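Local coordinates for protein yahD a copper inducible hydrolase (Lactococcus lactis subsp. lactis, PDB 3OG9) that is a copper-inducible alpha/beta hydrolase-fold protein that binds D-malate in its pocket and probably works as a hydrolase, at residues Glu37-Ser42 with Lys129-His134; Gly68-Asn73 with Gln165-Asp170; Glu77-Glu82 with Gln137-Glu142; Met119-Lys124 with Gly169-Asp174. One frame throughout, in Å; residues are numbered along the deposited sequence.

Overall arrangement
The four contacts are spread through the alpha/beta-hydrolase fold, a mixed, largely parallel sheet with helices packed against it. Contact 1 joins helix 33-39 to strand 129-133, while contacts 2, 3 and 4 gather around helices 76-97, 111-121 and 165-177 and adjoining loops. The centres of contacts 1 and 3 lie about 24 Å apart, on opposite sides of the chain's centre; those of contacts 3 and 4 are about 10 Å apart. Contacts 2 and 4 share helix 165-177; contact 3 is nested within the loop closed by contact 2, and contact 1 alternates along the chain with all three. Gln137 reaches Lys71, Asn167 and Asp174, linking contacts 2, 3 and 4 beside the malate pocket.

Contact 1: residues Glu37-Ser42 with Lys129-His134; sequences EMIAPS and KIIAFH
The ring of Phe133 receives Ile39 at its edge: the methyl CD1 of Ile39 lies in the ring plane, 3.7 Å from Phe133 CZ, with Phe133 CE2 almost as near. Ile39 therefore comes up against the rim of the aromatic ring, and the two side chains point at one another from helix and strand. A second branch of the same isoleucine does separate work, for Ile39 CG2 lies 3.8 Å from Ile131 CD1 where these two side chains lie side by side, running opposite ways. All three residues are buried, and they meet through apolar groups alone. Ile39 has CG1 anti to its carbonyl carbon (chi1 -65°) and CG2 anti to its backbone nitrogen, which splits the two branches between the two partners. This is helix-on-sheet packing of the alpha/beta-hydrolase fold: Ile39 ends helix 33-39, and Ile131 and Phe133, two apart on strand 129-133, turn toward that helix. The alternate residues, Ile130 and Ala132, pack against helix 111-121 instead. Ile107 on the neighbouring strand 105-109 touches both Ile39 and Phe133, and Trp204 of helix 195-208 touches Ile131. The Phe133 side chain lies about 7 Å from that of Ser110, a malate-binding residue.

Contact 2: residues Gly68-Asn73 with Gln165-Asp170; sequences GFTKEN and QKNFGD
Thr70 and Lys71, in the loop that leads toward helix 76-97, meet Asn167 on the first turn of helix 165-177 near the malate pocket. The amide nitrogen of Asn167 does the touching: ND2 is 4.1 Å from Thr70 CG2 and 4.1 Å from Lys71 CG, so one polar atom rests against the carbons of two consecutive side chains in van der Waals contact. With its CG anti to the backbone nitrogen (chi1 180°), Asn167 reaches out from the helix toward the loop. The aliphatic chain of Lys71 bends at chi3 (-90°), and its CE also stays close to Asn167 ND2, at 4.2 Å. The polar ends find their partners elsewhere: Gln137 takes the hydrogen bond of Lys71 NZ on its side-chain oxygen and gives its backbone N-H to Asn167 OD1. Lys71 NZ stands 5.1 Å from Asp170 OD2, too far for a salt bridge, although the carboxylate may still favour the positive charge. On the loop side, the bond from Asn73 N to Thr70 O closes a 3-10 turn. Thr70 and Asn167 both touch Met136, which lines the malate site, an arrangement that fits the alpha/beta-hydrolase fold, in which loops beyond the strand ends frame the ligand pocket.

Contact 3: residues Glu77-Glu82 with Gln137-Glu142; sequences ESLDEE and QLEDFE
Leu79 on helix 76-97 directs both of its methyl groups at the loop 137-142. Its CG is anti to the backbone nitrogen (chi1 174°), which carries the branched end off the helix and toward that loop. There CD1 of Leu79 lies 3.8 Å from Leu138 CD1, and CD2 of Leu79 comes almost as near, at 3.9 Å, so that a single methyl of Leu138 is met by the whole fork. Leu138 has CG beside its backbone nitrogen and an extended second torsion (chi2 -176°), which sends this methyl toward the fork. Leu138 also brings in its CB, which is 4.0 Å from Leu79 CD2. The two leucines meet at a slant.

Glu139 approaches in a different way. Its CG sits between the backbone nitrogen and the carbonyl carbon (chi1 48°), with the chain extended beyond, and this places OE2 of Glu139 4.0 Å from Leu79 CD2, a carboxylate oxygen beside a methyl. The carboxylate is held by other groups: OE2 is hydrogen-bonded by Asn118 of helix 111-121, and OE1 forms a salt bridge with Arg122. Leu138 also touches Phe61, Phe74 and Asn114, and its side chain is about 4 Å from the bound malate. Leu79 thus packs against a residue close to the ligand, while the charge of Glu139 is probably balanced by Arg122, and the packing across this contact is mainly dispersion between carbon branches.

Contact 4: residues Met119-Lys124 with Gly169-Asp174; sequences MFLRGK and GDLKGD
Asp174 OD1 takes two side-chain amides of the loop that follows strand 129-133, a hydrogen bond from Gln137 NE2 and a weak one from Gln143 NE2. With OD1 engaged in this way, it is the CB and the backbone carbonyl of Asp174 that meet Leu121: Leu121 CD2 lies 4.0 Å from Asp174 O, and Leu121 CD1 lies 4.2 Å from Asp174 CB. The leucine fork thus rests on the side of helix 165-177, one methyl by the carbonyl oxygen and the other by the first side-chain carbon. One turn earlier on that helix, Leu171 adds a looser apolar touch, its CD1 being 4.3 Å from Leu121 CD1. Leu121 has CG anti to its carbonyl carbon (chi1 -77°), which turns its end toward this pair.

The contact joins two helices of the alpha/beta-hydrolase fold, 111-121 and 165-177, where the first of them runs out. A Schellman motif closes it: Gly123, with positive phi (69°), follows the last turn, and two bonds lead back, Lys124 N to Met119 O at 2.8 Å and Gly123 N to Phe120 O at 3.1 Å. Just before the cap, Leu121 faces helix 165-177. The charged groups beyond it turn to other partners: Lys124 NZ makes salt bridges with Asp80 and Asp84 of helix 76-97, and Arg122 forms a cation-pi contact with Phe141, whose ring also touches Leu121.

Contact 1: residues Glu37-Ser42 with Lys129-His134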
loop_
_atom_site.group_PDB
_atom_site.type_symbol
_atom_site.label_atom_id
_atom_site.label_comp_id
_atom_site.label_asym_id
_atom_site.label_seq_id
_atom_site.Cartn_x
_atom_site.Cartn_y
_atom_site.Cartn_z
ATOM N N GLU A 37 14.185 -2.267 3.084
ATOM C CA GLU A 37 15.365 -2.633 3.846
ATOM C C GLU A 37 15.792 -1.554 4.867
ATOM O O GLU A 37 16.300 -1.902 5.927
ATOM C CB GLU A 37 16.515 -3.029 2.916
ATOM C CG GLU A 37 16.324 -4.429 2.325
ATOM C CD GLU A 37 17.191 -4.728 1.095
ATOM O OE1 GLU A 37 17.242 -5.925 0.707
ATOM O OE2 GLU A 37 17.816 -3.807 0.497
ATOM N N MET A 38 15.559 -0.280 4.559
ATOM C CA MET A 38 15.812 0.813 5.522
ATOM C C MET A 38 14.723 0.925 6.598
ATOM O O MET A 38 15.018 1.193 7.769
ATOM C CB MET A 38 15.986 2.168 4.807
ATOM C CG MET A 38 17.276 2.292 4.012
ATOM S SD MET A 38 17.749 3.986 3.544
ATOM C CE MET A 38 18.150 4.655 5.160
ATOM N N ILE A 39 13.472 0.710 6.202
ATOM C CA ILE A 39 12.348 0.815 7.113
ATOM C C ILE A 39 12.298 -0.329 8.138
ATOM O O ILE A 39 12.047 -0.102 9.331
ATOM C CB ILE A 39 11.037 0.871 6.324
ATOM C CG1 ILE A 39 10.974 2.160 5.489
ATOM C CG2 ILE A 39 9.789 0.761 7.260
ATOM C CD1 ILE A 39 9.801 2.177 4.503
ATOM N N ALA A 40 12.514 -1.549 7.660
ATOM C CA ALA A 40 12.376 -2.743 8.489
ATOM C C ALA A 40 13.564 -3.660 8.255
ATOM O O ALA A 40 13.414 -4.685 7.586
ATOM C CB ALA A 40 11.072 -3.461 8.141
ATOM N N PRO A 41 14.760 -3.285 8.766
ATOM C CA PRO A 41 15.952 -4.096 8.507
ATOM C C PRO A 41 15.763 -5.554 8.930
ATOM O O PRO A 41 15.199 -5.804 10.001
ATOM C CB PRO A 41 17.036 -3.429 9.385
ATOM C CG PRO A 41 16.618 -2.004 9.453
ATOM C CD PRO A 41 15.093 -2.089 9.578
ATOM N N SER A 42 16.217 -6.487 8.083
ATOM C CA SER A 42 16.218 -7.932 8.375
ATOM C C SER A 42 14.865 -8.640 8.127
ATOM O O SER A 42 14.793 -9.866 8.206
ATOM C CB SER A 42 16.682 -8.236 9.821
ATOM O OG SER A 42 17.886 -7.580 10.215
ATOM N N LYS A 129 -0.100 -4.342 9.811
ATOM C CA LYS A 129 0.129 -2.884 9.724
ATOM C C LYS A 129 0.230 -2.468 8.268
ATOM O O LYS A 129 0.487 -3.314 7.403
ATOM C CB LYS A 129 1.466 -2.504 10.345
ATOM C CG LYS A 129 1.572 -2.758 11.791
ATOM C CD LYS A 129 2.890 -2.320 12.315
ATOM C CE LYS A 129 2.877 -2.488 13.797
ATOM N NZ LYS A 129 2.756 -3.919 14.218
ATOM N N ILE A 130 0.032 -1.167 8.009
ATOM C CA ILE A 130 0.243 -0.595 6.673
ATOM C C ILE A 130 1.064 0.682 6.780
ATOM O O ILE A 130 0.836 1.510 7.651
ATOM C CB ILE A 130 -1.116 -0.260 5.993
ATOM C CG1 ILE A 130 -1.895 -1.547 5.704
ATOM C CG2 ILE A 130 -0.907 0.526 4.648
ATOM C CD1 ILE A 130 -3.119 -1.332 4.824
ATOM N N ILE A 131 2.041 0.817 5.892
ATOM C CA ILE A 131 2.782 2.046 5.705
ATOM C C ILE A 131 2.438 2.462 4.285
ATOM O O ILE A 131 2.823 1.776 3.315
ATOM C CB ILE A 131 4.306 1.789 5.868
ATOM C CG1 ILE A 131 4.587 1.416 7.332
ATOM C CG2 ILE A 131 5.154 3.050 5.467
ATOM C CD1 ILE A 131 5.993 0.971 7.664
ATOM N N ALA A 132 1.693 3.567 4.155
ATOM C CA ALA A 132 1.225 4.030 2.824
ATOM C C ALA A 132 1.836 5.382 2.516
ATOM O O ALA A 132 1.465 6.361 3.144
ATOM C CB ALA A 132 -0.294 4.168 2.809
ATOM N N PHE A 133 2.767 5.443 1.570
ATOM C CA PHE A 133 3.331 6.730 1.147
ATOM C C PHE A 133 2.529 7.344 0.028
ATOM O O PHE A 133 2.376 6.737 -1.043
ATOM C CB PHE A 133 4.785 6.589 0.719
ATOM C CG PHE A 133 5.699 6.032 1.799
ATOM C CD1 PHE A 133 6.015 6.783 2.931
ATOM C CD2 PHE A 133 6.276 4.760 1.663
ATOM C CE1 PHE A 133 6.883 6.257 3.937
ATOM C CE2 PHE A 133 7.143 4.234 2.664
ATOM C CZ PHE A 133 7.442 4.977 3.785
ATOM N N HIS A 134 2.003 8.537 0.288
ATOM C CA HIS A 134 1.207 9.294 -0.682
ATOM C C HIS A 134 0.020 8.519 -1.249
ATOM O O HIS A 134 -0.231 8.508 -2.473
ATOM C CB HIS A 134 2.125 9.885 -1.769
ATOM C CG HIS A 134 3.180 10.747 -1.173
ATOM N ND1 HIS A 134 2.883 11.956 -0.587
ATOM C CD2 HIS A 134 4.495 10.524 -0.943
ATOM C CE1 HIS A 134 3.978 12.455 -0.040
ATOM N NE2 HIS A 134 4.970 11.610 -0.249
#

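Contact 2: residues Gly68-Asn73 with Gln165-Asp170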
loop_
_atom_site.group_PDB
_atom_site.type_symbol
_atom_site.label_atom_id
_atom_site.label_comp_id
_atom_site.label_asym_id
_atom_site.label_seq_id
_atom_site.Cartn_x
_atom_site.Cartn_y
_atom_site.Cartn_z
ATOM N N GLY A 68 -7.963 14.168 -16.364
ATOM C CA GLY A 68 -8.370 15.398 -15.656
ATOM C C GLY A 68 -9.084 15.181 -14.312
ATOM O O GLY A 68 -9.380 16.161 -13.603
ATOM N N PHE A 69 -9.379 13.918 -13.978
ATOM C CA PHE A 69 -10.211 13.563 -12.827
ATOM C C PHE A 69 -9.412 12.697 -11.846
ATOM O O PHE A 69 -8.407 12.104 -12.208
ATOM C CB PHE A 69 -11.502 12.843 -13.275
ATOM C CG PHE A 69 -12.434 13.736 -14.064
ATOM C CD1 PHE A 69 -13.534 14.348 -13.436
ATOM C CD2 PHE A 69 -12.178 14.027 -15.424
ATOM C CE1 PHE A 69 -14.385 15.219 -14.158
ATOM C CE2 PHE A 69 -13.011 14.890 -16.133
ATOM C CZ PHE A 69 -14.125 15.479 -15.493
ATOM N N THR A 70 -9.894 12.647 -10.618
ATOM C CA THR A 70 -9.338 11.813 -9.562
ATOM C C THR A 70 -10.160 10.513 -9.480
ATOM O O THR A 70 -9.927 9.653 -10.287
ATOM C CB THR A 70 -9.222 12.615 -8.252
ATOM O OG1 THR A 70 -8.258 13.675 -8.477
ATOM C CG2 THR A 70 -8.737 11.724 -7.127
ATOM N N LYS A 71 -11.177 10.412 -8.619
ATOM C CA LYS A 71 -11.894 9.126 -8.444
ATOM C C LYS A 71 -12.621 8.638 -9.696
ATOM O O LYS A 71 -12.732 7.441 -9.900
ATOM C CB LYS A 71 -12.857 9.146 -7.225
ATOM C CG LYS A 71 -12.120 8.974 -5.877
ATOM C CD LYS A 71 -13.056 8.648 -4.744
ATOM C CE LYS A 71 -13.563 9.876 -4.059
ATOM N NZ LYS A 71 -14.828 9.528 -3.402
ATOM N N GLU A 72 -13.113 9.564 -10.523
ATOM C CA GLU A 72 -13.775 9.199 -11.776
ATOM C C GLU A 72 -12.844 8.483 -12.762
ATOM O O GLU A 72 -13.330 7.795 -13.661
ATOM C CB GLU A 72 -14.421 10.421 -12.484
ATOM C CG GLU A 72 -15.574 11.081 -11.681
ATOM C CD GLU A 72 -15.077 12.054 -10.590
ATOM O OE1 GLU A 72 -13.843 12.277 -10.486
ATOM O OE2 GLU A 72 -15.929 12.606 -9.830
ATOM N N ASN A 73 -11.535 8.648 -12.612
ATOM C CA ASN A 73 -10.594 7.939 -13.489
ATOM C C ASN A 73 -10.239 6.519 -13.048
ATOM O O ASN A 73 -9.543 5.818 -13.766
ATOM C CB ASN A 73 -9.292 8.749 -13.673
ATOM C CG ASN A 73 -8.565 8.397 -14.968
ATOM O OD1 ASN A 73 -9.160 7.870 -15.906
ATOM N ND2 ASN A 73 -7.277 8.681 -15.020
ATOM N N GLN A 165 -6.833 17.358 -0.836
ATOM C CA GLN A 165 -7.001 17.399 0.607
ATOM C C GLN A 165 -8.261 16.669 1.066
ATOM O O GLN A 165 -8.214 15.874 2.011
ATOM C CB GLN A 165 -7.023 18.858 1.108
ATOM C CG GLN A 165 -7.314 18.989 2.582
ATOM C CD GLN A 165 -7.210 20.429 3.092
ATOM O OE1 GLN A 165 -6.143 21.058 3.040
ATOM N NE2 GLN A 165 -8.322 20.947 3.626
ATOM N N LYS A 166 -9.387 16.938 0.403
ATOM C CA LYS A 166 -10.658 16.321 0.804
ATOM C C LYS A 166 -10.541 14.824 0.682
ATOM O O LYS A 166 -11.041 14.079 1.532
ATOM C CB LYS A 166 -11.842 16.829 -0.040
ATOM C CG LYS A 166 -13.202 16.105 0.286
ATOM C CD LYS A 166 -14.426 16.997 0.061
ATOM C CE LYS A 166 -14.820 17.086 -1.403
ATOM N NZ LYS A 166 -15.831 18.188 -1.616
ATOM N N ASN A 167 -9.920 14.379 -0.405
ATOM C CA ASN A 167 -9.735 12.952 -0.617
ATOM C C ASN A 167 -8.914 12.320 0.508
ATOM O O ASN A 167 -9.305 11.283 1.063
ATOM C CB ASN A 167 -9.079 12.654 -1.975
ATOM C CG ASN A 167 -8.886 11.152 -2.184
ATOM O OD1 ASN A 167 -8.230 10.488 -1.370
ATOM N ND2 ASN A 167 -9.515 10.604 -3.211
ATOM N N PHE A 168 -7.761 12.914 0.836
ATOM C CA PHE A 168 -6.980 12.409 1.973
ATOM C C PHE A 168 -7.760 12.420 3.311
ATOM O O PHE A 168 -7.658 11.474 4.078
ATOM C CB PHE A 168 -5.624 13.121 2.080
ATOM C CG PHE A 168 -4.661 12.442 3.047
ATOM C CD1 PHE A 168 -4.062 11.209 2.720
ATOM C CD2 PHE A 168 -4.376 13.033 4.296
ATOM C CE1 PHE A 168 -3.171 10.561 3.632
ATOM C CE2 PHE A 168 -3.491 12.394 5.227
ATOM C CZ PHE A 168 -2.903 11.158 4.901
ATOM N N GLY A 169 -8.569 13.460 3.558
ATOM C CA GLY A 169 -9.506 13.477 4.713
ATOM C C GLY A 169 -10.478 12.305 4.761
ATOM O O GLY A 169 -10.819 11.773 5.848
ATOM N N ASP A 170 -10.975 11.912 3.589
ATOM C CA ASP A 170 -11.868 10.756 3.485
ATOM C C ASP A 170 -11.142 9.449 3.750
ATOM O O ASP A 170 -11.693 8.552 4.390
ATOM C CB ASP A 170 -12.600 10.703 2.124
ATOM C CG ASP A 170 -13.822 11.657 2.051
ATOM O OD1 ASP A 170 -14.526 11.906 3.086
ATOM O OD2 ASP A 170 -14.109 12.151 0.933
#

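Contact 3: residues Glu77-Glu82 with Gln137-Glu142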
loop_
_atom_site.group_PDB
_atom_site.type_symbol
_atom_site.label_atom_id
_atom_site.label_comp_id
_atom_site.label_asym_id
_atom_site.label_seq_id
_atom_site.Cartn_x
_atom_site.Cartn_y
_atom_site.Cartn_z
ATOM N N GLU A 77 -14.265 -1.761 -11.512
ATOM C CA GLU A 77 -14.334 -3.184 -11.867
ATOM C C GLU A 77 -12.938 -3.811 -11.918
ATOM O O GLU A 77 -12.723 -4.911 -11.386
ATOM C CB GLU A 77 -15.103 -3.405 -13.167
ATOM C CG GLU A 77 -16.635 -3.321 -12.958
ATOM C CD GLU A 77 -17.459 -3.755 -14.184
ATOM O OE1 GLU A 77 -16.895 -4.304 -15.159
ATOM O OE2 GLU A 77 -18.687 -3.535 -14.159
ATOM N N SER A 78 -11.998 -3.102 -12.541
ATOM C CA SER A 78 -10.608 -3.546 -12.594
ATOM C C SER A 78 -10.038 -3.612 -11.195
ATOM O O SER A 78 -9.390 -4.598 -10.860
ATOM C CB SER A 78 -9.754 -2.629 -13.469
ATOM O OG SER A 78 -8.385 -3.015 -13.485
ATOM N N LEU A 79 -10.265 -2.567 -10.401
ATOM C CA LEU A 79 -9.773 -2.531 -9.022
ATOM C C LEU A 79 -10.251 -3.764 -8.299
ATOM O O LEU A 79 -9.491 -4.434 -7.612
ATOM C CB LEU A 79 -10.209 -1.236 -8.290
ATOM C CG LEU A 79 -9.884 -1.131 -6.792
ATOM C CD1 LEU A 79 -8.372 -1.146 -6.560
ATOM C CD2 LEU A 79 -10.575 0.074 -6.125
ATOM N N ASP A 80 -11.528 -4.089 -8.466
ATOM C CA ASP A 80 -12.092 -5.246 -7.752
ATOM C C ASP A 80 -11.463 -6.557 -8.246
ATOM O O ASP A 80 -11.047 -7.387 -7.431
ATOM C CB ASP A 80 -13.628 -5.257 -7.895
ATOM C CG ASP A 80 -14.276 -6.390 -7.103
ATOM O OD1 ASP A 80 -13.908 -6.604 -5.913
ATOM O OD2 ASP A 80 -15.124 -7.075 -7.708
ATOM N N GLU A 81 -11.329 -6.713 -9.567
ATOM C CA GLU A 81 -10.755 -7.940 -10.133
ATOM C C GLU A 81 -9.285 -8.130 -9.706
ATOM O O GLU A 81 -8.867 -9.234 -9.322
ATOM C CB GLU A 81 -10.875 -7.961 -11.658
ATOM C CG GLU A 81 -12.318 -8.097 -12.139
ATOM C CD GLU A 81 -12.545 -7.493 -13.537
ATOM O OE1 GLU A 81 -11.564 -7.311 -14.295
ATOM O OE2 GLU A 81 -13.716 -7.198 -13.876
ATOM N N GLU A 82 -8.508 -7.047 -9.755
ATOM C CA GLU A 82 -7.056 -7.154 -9.503
ATOM C C GLU A 82 -6.785 -7.333 -8.023
ATOM O O GLU A 82 -5.832 -8.034 -7.639
ATOM C CB GLU A 82 -6.294 -5.944 -10.035
ATOM C CG GLU A 82 -6.318 -5.839 -11.565
ATOM C CD GLU A 82 -5.698 -7.059 -12.235
ATOM O OE1 GLU A 82 -4.582 -7.496 -11.860
ATOM O OE2 GLU A 82 -6.355 -7.610 -13.135
ATOM N N GLN A 137 -7.904 7.810 -1.062
ATOM C CA GLN A 137 -9.113 7.000 -1.203
ATOM C C GLN A 137 -9.415 6.728 -2.700
ATOM O O GLN A 137 -9.488 7.665 -3.487
ATOM C CB GLN A 137 -10.289 7.725 -0.521
ATOM C CG GLN A 137 -11.553 6.913 -0.530
ATOM C CD GLN A 137 -12.761 7.701 -0.175
ATOM O OE1 GLN A 137 -13.157 8.630 -0.902
ATOM N NE2 GLN A 137 -13.385 7.336 0.941
ATOM N N LEU A 138 -9.612 5.464 -3.076
ATOM C CA LEU A 138 -9.989 5.087 -4.447
ATOM C C LEU A 138 -11.521 5.080 -4.702
ATOM O O LEU A 138 -11.970 5.362 -5.813
ATOM C CB LEU A 138 -9.425 3.691 -4.752
ATOM C CG LEU A 138 -7.900 3.644 -4.746
ATOM C CD1 LEU A 138 -7.478 2.269 -5.141
ATOM C CD2 LEU A 138 -7.331 4.721 -5.717
ATOM N N GLU A 139 -12.296 4.733 -3.675
ATOM C CA GLU A 139 -13.737 4.626 -3.786
ATOM C C GLU A 139 -14.400 4.856 -2.419
ATOM O O GLU A 139 -13.787 4.640 -1.359
ATOM C CB GLU A 139 -14.132 3.246 -4.365
ATOM C CG GLU A 139 -13.411 2.093 -3.672
ATOM C CD GLU A 139 -14.068 0.730 -3.888
ATOM O OE1 GLU A 139 -15.185 0.694 -4.507
ATOM O OE2 GLU A 139 -13.470 -0.287 -3.411
ATOM N N ASP A 140 -15.652 5.297 -2.444
ATOM C CA ASP A 140 -16.441 5.404 -1.218
ATOM C C ASP A 140 -17.378 4.193 -1.185
ATOM O O ASP A 140 -18.015 3.872 -2.199
ATOM C CB ASP A 140 -17.225 6.716 -1.221
ATOM C CG ASP A 140 -17.837 7.050 0.144
ATOM O OD1 ASP A 140 -17.487 6.397 1.158
ATOM O OD2 ASP A 140 -18.671 7.978 0.203
ATOM N N PHE A 141 -17.435 3.501 -0.046
ATOM C CA PHE A 141 -18.287 2.316 0.121
ATOM C C PHE A 141 -18.601 2.078 1.597
ATOM O O PHE A 141 -18.065 2.765 2.448
ATOM C CB PHE A 141 -17.640 1.062 -0.495
ATOM C CG PHE A 141 -16.259 0.748 0.051
ATOM C CD1 PHE A 141 -16.089 -0.256 1.011
ATOM C CD2 PHE A 141 -15.130 1.442 -0.409
ATOM C CE1 PHE A 141 -14.818 -0.554 1.522
ATOM C CE2 PHE A 141 -13.851 1.147 0.095
ATOM C CZ PHE A 141 -13.698 0.159 1.061
ATOM N N GLU A 142 -19.480 1.113 1.876
ATOM C CA GLU A 142 -19.776 0.687 3.253
ATOM C C GLU A 142 -18.741 -0.337 3.722
ATOM O O GLU A 142 -18.734 -1.493 3.256
ATOM C CB GLU A 142 -21.197 0.111 3.361
ATOM C CG GLU A 142 -21.657 -0.136 4.807
ATOM C CD GLU A 142 -22.927 -0.976 4.893
ATOM O OE1 GLU A 142 -23.888 -0.650 4.170
ATOM O OE2 GLU A 142 -22.967 -1.957 5.682
#

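Contact 4: residues Met119-Lys124 with Gly169-Asp174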
loop_
_atom_site.group_PDB
_atom_site.type_symbol
_atom_site.label_atom_id
_atom_site.label_comp_id
_atom_site.label_asym_id
_atom_site.label_seq_id
_atom_site.Cartn_x
_atom_site.Cartn_y
_atom_site.Cartn_z
ATOM N N MET A 119 -7.631 -2.901 -0.170
ATOM C CA MET A 119 -7.741 -4.298 0.275
ATOM C C MET A 119 -8.010 -4.420 1.780
ATOM O O MET A 119 -8.813 -5.255 2.207
ATOM C CB MET A 119 -6.471 -5.060 -0.071
ATOM C CG MET A 119 -6.413 -5.390 -1.573
ATOM S SD MET A 119 -4.983 -6.371 -2.064
ATOM C CE MET A 119 -3.641 -5.448 -1.352
ATOM N N PHE A 120 -7.336 -3.578 2.549
ATOM C CA PHE A 120 -7.415 -3.570 4.020
ATOM C C PHE A 120 -8.834 -3.164 4.410
ATOM O O PHE A 120 -9.506 -3.849 5.223
ATOM C CB PHE A 120 -6.431 -2.520 4.521
ATOM C CG PHE A 120 -6.107 -2.607 5.987
ATOM C CD1 PHE A 120 -5.782 -3.827 6.573
ATOM C CD2 PHE A 120 -6.065 -1.457 6.758
ATOM C CE1 PHE A 120 -5.431 -3.914 7.939
ATOM C CE2 PHE A 120 -5.710 -1.523 8.116
ATOM C CZ PHE A 120 -5.387 -2.768 8.699
ATOM N N LEU A 121 -9.288 -2.060 3.821
ATOM C CA LEU A 121 -10.606 -1.492 4.128
ATOM C C LEU A 121 -11.771 -2.366 3.629
ATOM O O LEU A 121 -12.862 -2.347 4.212
ATOM C CB LEU A 121 -10.711 -0.071 3.560
ATOM C CG LEU A 121 -9.975 0.986 4.379
ATOM C CD1 LEU A 121 -9.794 2.264 3.600
ATOM C CD2 LEU A 121 -10.723 1.271 5.674
ATOM N N ARG A 122 -11.537 -3.111 2.551
ATOM C CA ARG A 122 -12.520 -4.038 2.023
ATOM C C ARG A 122 -12.479 -5.366 2.757
ATOM O O ARG A 122 -13.310 -6.234 2.466
ATOM C CB ARG A 122 -12.257 -4.297 0.529
ATOM C CG ARG A 122 -12.699 -3.170 -0.422
ATOM C CD ARG A 122 -14.194 -3.226 -0.622
ATOM N NE ARG A 122 -14.726 -2.300 -1.615
ATOM C CZ ARG A 122 -16.010 -2.261 -1.947
ATOM N NH1 ARG A 122 -16.864 -3.088 -1.360
ATOM N NH2 ARG A 122 -16.453 -1.409 -2.857
ATOM N N GLY A 123 -11.486 -5.560 3.638
ATOM C CA GLY A 123 -11.304 -6.836 4.365
ATOM C C GLY A 123 -10.856 -8.019 3.507
ATOM O O GLY A 123 -11.136 -9.175 3.834
ATOM N N LYS A 124 -10.150 -7.740 2.415
ATOM C CA LYS A 124 -9.658 -8.804 1.543
ATOM C C LYS A 124 -8.338 -9.404 2.047
ATOM O O LYS A 124 -8.052 -10.584 1.783
ATOM C CB LYS A 124 -9.517 -8.328 0.098
ATOM C CG LYS A 124 -10.801 -7.881 -0.609
ATOM C CD LYS A 124 -10.494 -7.701 -2.122
ATOM C CE LYS A 124 -11.731 -7.299 -2.898
ATOM N NZ LYS A 124 -11.608 -7.422 -4.407
ATOM N N GLY A 169 -8.569 13.460 3.558
ATOM C CA GLY A 169 -9.506 13.477 4.713
ATOM C C GLY A 169 -10.478 12.305 4.761
ATOM O O GLY A 169 -10.819 11.773 5.848
ATOM N N ASP A 170 -10.975 11.912 3.589
ATOM C CA ASP A 170 -11.868 10.756 3.485
ATOM C C ASP A 170 -11.142 9.449 3.750
ATOM O O ASP A 170 -11.693 8.552 4.390
ATOM C CB ASP A 170 -12.600 10.703 2.124
ATOM C CG ASP A 170 -13.822 11.657 2.051
ATOM O OD1 ASP A 170 -14.526 11.906 3.086
ATOM O OD2 ASP A 170 -14.109 12.151 0.933
ATOM N N LEU A 171 -9.922 9.312 3.236
ATOM C CA LEU A 171 -9.121 8.131 3.553
ATOM C C LEU A 171 -8.859 7.994 5.070
ATOM O O LEU A 171 -9.020 6.925 5.629
ATOM C CB LEU A 171 -7.780 8.169 2.795
ATOM C CG LEU A 171 -6.795 7.066 3.207
ATOM C CD1 LEU A 171 -7.332 5.688 2.755
ATOM C CD2 LEU A 171 -5.422 7.364 2.582
ATOM N N LYS A 172 -8.435 9.077 5.706
ATOM C CA LYS A 172 -8.148 9.048 7.148
ATOM C C LYS A 172 -9.444 8.702 7.920
ATOM O O LYS A 172 -9.467 7.859 8.839
ATOM C CB LYS A 172 -7.649 10.431 7.574
ATOM C CG LYS A 172 -6.213 10.738 7.227
ATOM C CD LYS A 172 -5.803 12.038 7.968
ATOM C CE LYS A 172 -6.605 13.256 7.524
ATOM N NZ LYS A 172 -6.161 14.442 8.314
ATOM N N GLY A 173 -10.520 9.353 7.503
ATOM C CA GLY A 173 -11.853 9.135 8.097
ATOM C C GLY A 173 -12.309 7.693 7.969
ATOM O O GLY A 173 -12.801 7.110 8.935
ATOM N N ASP A 174 -12.171 7.093 6.780
ATOM C CA ASP A 174 -12.535 5.674 6.622
ATOM C C ASP A 174 -11.722 4.788 7.547
ATOM O O ASP A 174 -12.271 3.904 8.191
ATOM C CB ASP A 174 -12.370 5.187 5.172
ATOM C CG ASP A 174 -13.464 5.749 4.228
ATOM O OD1 ASP A 174 -13.343 5.554 3.002
ATOM O OD2 ASP A 174 -14.447 6.348 4.707
#